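Long-range contact in ORF115 (WSSV285) (Wsv230) (Shrimp white spot syndrome virus, PDB 2ZUG), which mimics DNA, binds histones and disrupts nucleosome assembly, probably to the benefit of the virus in its shrimp host: residues E31-S36 against Y43-K48. Sequence-based numbering, arbitrary orientation.
Sequences EAVRKS and YMVCLK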
loop_
_atom_site.group_PDB
_atom_site.type_symbol
_atom_site.label_atom_id
_atom_site.label_comp_id
_atom_site.label_asym_id
_atom_site.label_seq_id
_atom_site.Cartn_x
_atom_site.Cartn_y
_atom_site.Cartn_z
ATOM N N GLU A 31 -5.849 -8.521 4.974
ATOM C CA GLU A 31 -6.680 -8.490 3.790
ATOM C C GLU A 31 -5.878 -8.732 2.536
ATOM O O GLU A 31 -6.280 -9.493 1.659
ATOM C CB GLU A 31 -7.367 -7.160 3.710
ATOM C CG GLU A 31 -8.511 -7.156 2.764
ATOM C CD GLU A 31 -9.038 -5.745 2.558
ATOM O OE1 GLU A 31 -9.251 -5.013 3.579
ATOM O OE2 GLU A 31 -9.231 -5.371 1.364
ATOM N N ALA A 32 -4.737 -8.076 2.436
ATOM C CA ALA A 32 -3.888 -8.283 1.272
ATOM C C ALA A 32 -2.453 -7.981 1.625
ATOM O O ALA A 32 -2.151 -7.390 2.670
ATOM C CB ALA A 32 -4.335 -7.411 0.106
ATOM N N VAL A 33 -1.568 -8.368 0.726
ATOM C CA VAL A 33 -0.152 -8.163 0.940
ATOM C C VAL A 33 0.463 -7.773 -0.403
ATOM O O VAL A 33 -0.000 -8.245 -1.441
ATOM C CB VAL A 33 0.417 -9.463 1.535
ATOM C CG1 VAL A 33 1.691 -9.852 0.879
ATOM C CG2 VAL A 33 0.604 -9.269 3.028
ATOM N N ARG A 34 1.478 -6.906 -0.417
ATOM C CA ARG A 34 2.053 -6.492 -1.713
ATOM C C ARG A 34 3.522 -6.168 -1.622
ATOM O O ARG A 34 3.906 -5.370 -0.776
ATOM C CB ARG A 34 1.332 -5.240 -2.237
ATOM C CG ARG A 34 1.177 -5.177 -3.737
ATOM C CD ARG A 34 0.486 -3.881 -4.159
ATOM N NE ARG A 34 0.173 -3.863 -5.594
ATOM C CZ ARG A 34 -0.616 -4.755 -6.189
ATOM N NH1 ARG A 34 -1.169 -5.732 -5.471
ATOM N NH2 ARG A 34 -0.857 -4.679 -7.491
ATOM N N LYS A 35 4.342 -6.759 -2.489
ATOM C CA LYS A 35 5.773 -6.452 -2.465
ATOM C C LYS A 35 5.987 -5.060 -3.054
ATOM O O LYS A 35 5.337 -4.703 -4.015
ATOM C CB LYS A 35 6.561 -7.482 -3.278
ATOM C CG LYS A 35 5.752 -8.103 -4.419
ATOM C CD LYS A 35 6.655 -8.917 -5.385
ATOM C CE LYS A 35 5.849 -9.448 -6.603
ATOM N NZ LYS A 35 6.688 -10.281 -7.534
ATOM N N SER A 36 6.900 -4.279 -2.484
ATOM C CA SER A 36 7.189 -2.925 -2.969
ATOM C C SER A 36 7.869 -2.932 -4.340
ATOM O O SER A 36 8.733 -3.772 -4.607
ATOM C CB SER A 36 8.100 -2.205 -1.972
ATOM O OG SER A 36 8.131 -0.803 -2.178
ATOM N N TYR A 43 7.367 -5.414 1.942
ATOM C CA TYR A 43 6.019 -5.886 1.692
ATOM C C TYR A 43 5.060 -5.064 2.528
ATOM O O TYR A 43 5.273 -4.824 3.732
ATOM C CB TYR A 43 5.851 -7.330 2.079
ATOM C CG TYR A 43 6.132 -8.275 0.980
ATOM C CD1 TYR A 43 7.435 -8.521 0.560
ATOM C CD2 TYR A 43 5.100 -8.966 0.375
ATOM C CE1 TYR A 43 7.702 -9.456 -0.447
ATOM C CE2 TYR A 43 5.346 -9.896 -0.628
ATOM C CZ TYR A 43 6.644 -10.134 -1.028
ATOM O OH TYR A 43 6.864 -11.067 -2.004
HETATM N N MSE A 44 4.002 -4.613 1.873
HETATM C CA MSE A 44 2.997 -3.849 2.555
HETATM C C MSE A 44 1.953 -4.869 2.965
HETATM O O MSE A 44 1.599 -5.790 2.189
HETATM C CB MSE A 44 2.370 -2.851 1.614
HETATM C CG MSE A 44 3.368 -1.971 0.871
HETATM SE SE MSE A 44 2.671 -1.356 -0.889
HETATM C CE MSE A 44 1.151 -0.201 -0.260
ATOM N N VAL A 45 1.484 -4.714 4.197
ATOM C CA VAL A 45 0.457 -5.568 4.744
ATOM C C VAL A 45 -0.715 -4.655 5.053
ATOM O O VAL A 45 -0.628 -3.778 5.922
ATOM C CB VAL A 45 0.939 -6.254 6.040
ATOM C CG1 VAL A 45 -0.179 -7.105 6.642
ATOM C CG2 VAL A 45 2.156 -7.086 5.736
ATOM N N CYS A 46 -1.803 -4.855 4.321
ATOM C CA CYS A 46 -3.005 -4.047 4.516
ATOM C C CYS A 46 -4.038 -4.969 5.246
ATOM O O CYS A 46 -4.298 -6.096 4.816
ATOM C CB CYS A 46 -3.519 -3.490 3.129
ATOM S SG CYS A 46 -2.245 -3.182 1.706
ATOM N N LEU A 47 -4.584 -4.486 6.362
ATOM C CA LEU A 47 -5.559 -5.221 7.189
ATOM C C LEU A 47 -7.046 -5.124 6.807
ATOM O O LEU A 47 -7.482 -4.128 6.251
ATOM C CB LEU A 47 -5.453 -4.743 8.631
ATOM C CG LEU A 47 -4.027 -4.671 9.151
ATOM C CD1 LEU A 47 -3.983 -4.105 10.564
ATOM C CD2 LEU A 47 -3.449 -6.066 9.118
ATOM N N LYS A 48 -7.833 -6.153 7.120
ATOM C CA LYS A 48 -9.269 -6.112 6.859
ATOM C C LYS A 48 -9.854 -5.013 7.766
ATOM O O LYS A 48 -9.370 -4.779 8.882
ATOM C CB LYS A 48 -9.933 -7.456 7.201
ATOM C CG LYS A 48 -9.784 -8.545 6.137
ATOM C CD LYS A 48 -10.341 -9.915 6.595
ATOM C CE LYS A 48 -10.089 -11.016 5.538
ATOM N NZ LYS A 48 -10.147 -12.482 5.982
#
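Ala32 and Cys46 exchange two backbone hydrogen bonds, and Arg34 and Met44 do the same two residues further on. These pairs hold an antiparallel beta hairpin, made by the strand 30-35, outermost in the four-stranded antiparallel sheet of this chain, and its inner neighbour 42-47. At the end of the hairpin away from its turn lies a classic beta bulge. There Cys46 O accepts from Glu31 N (2.9 Å) and from Ala32 N (3.1 Å), so one carbonyl serves two successive residues.

Tyr43 can be followed outward from CB, which sits 4.0 Å from Arg34 O. Its chi1 of -91° sets CG anti to the carbonyl carbon, and the ring lies against strand 30-35. CG and CD1 pass Lys35 CA. CD2, at the ring edge, meets Val33 CG1 at 3.6 Å. CE1, CE2 and CZ lie under Lys35 CB, which sits over one ring face in a CH-pi contact, 3.7 Å from the Tyr43 ring centroid. OH runs alongside CB, CG and CD of Lys35.

On the same side of the sheet, Val33 CG2 packs on Val45 CG2 at 3.8 Å. Helix 20-25 covers both valines through Met24. Ala32, Arg34, Met44 and Cys46 take the other side, which meets the second subunit of the dimer: Met44 packs on Met44 of that subunit, and Arg34 on its Cys46.

At the bulge, the chains of Glu31 and Lys48 meet through their aliphatic parts. Lys48 NZ bonds to Asp28 O, while Lys48 CG rests 3.7 Å from Glu31 CB.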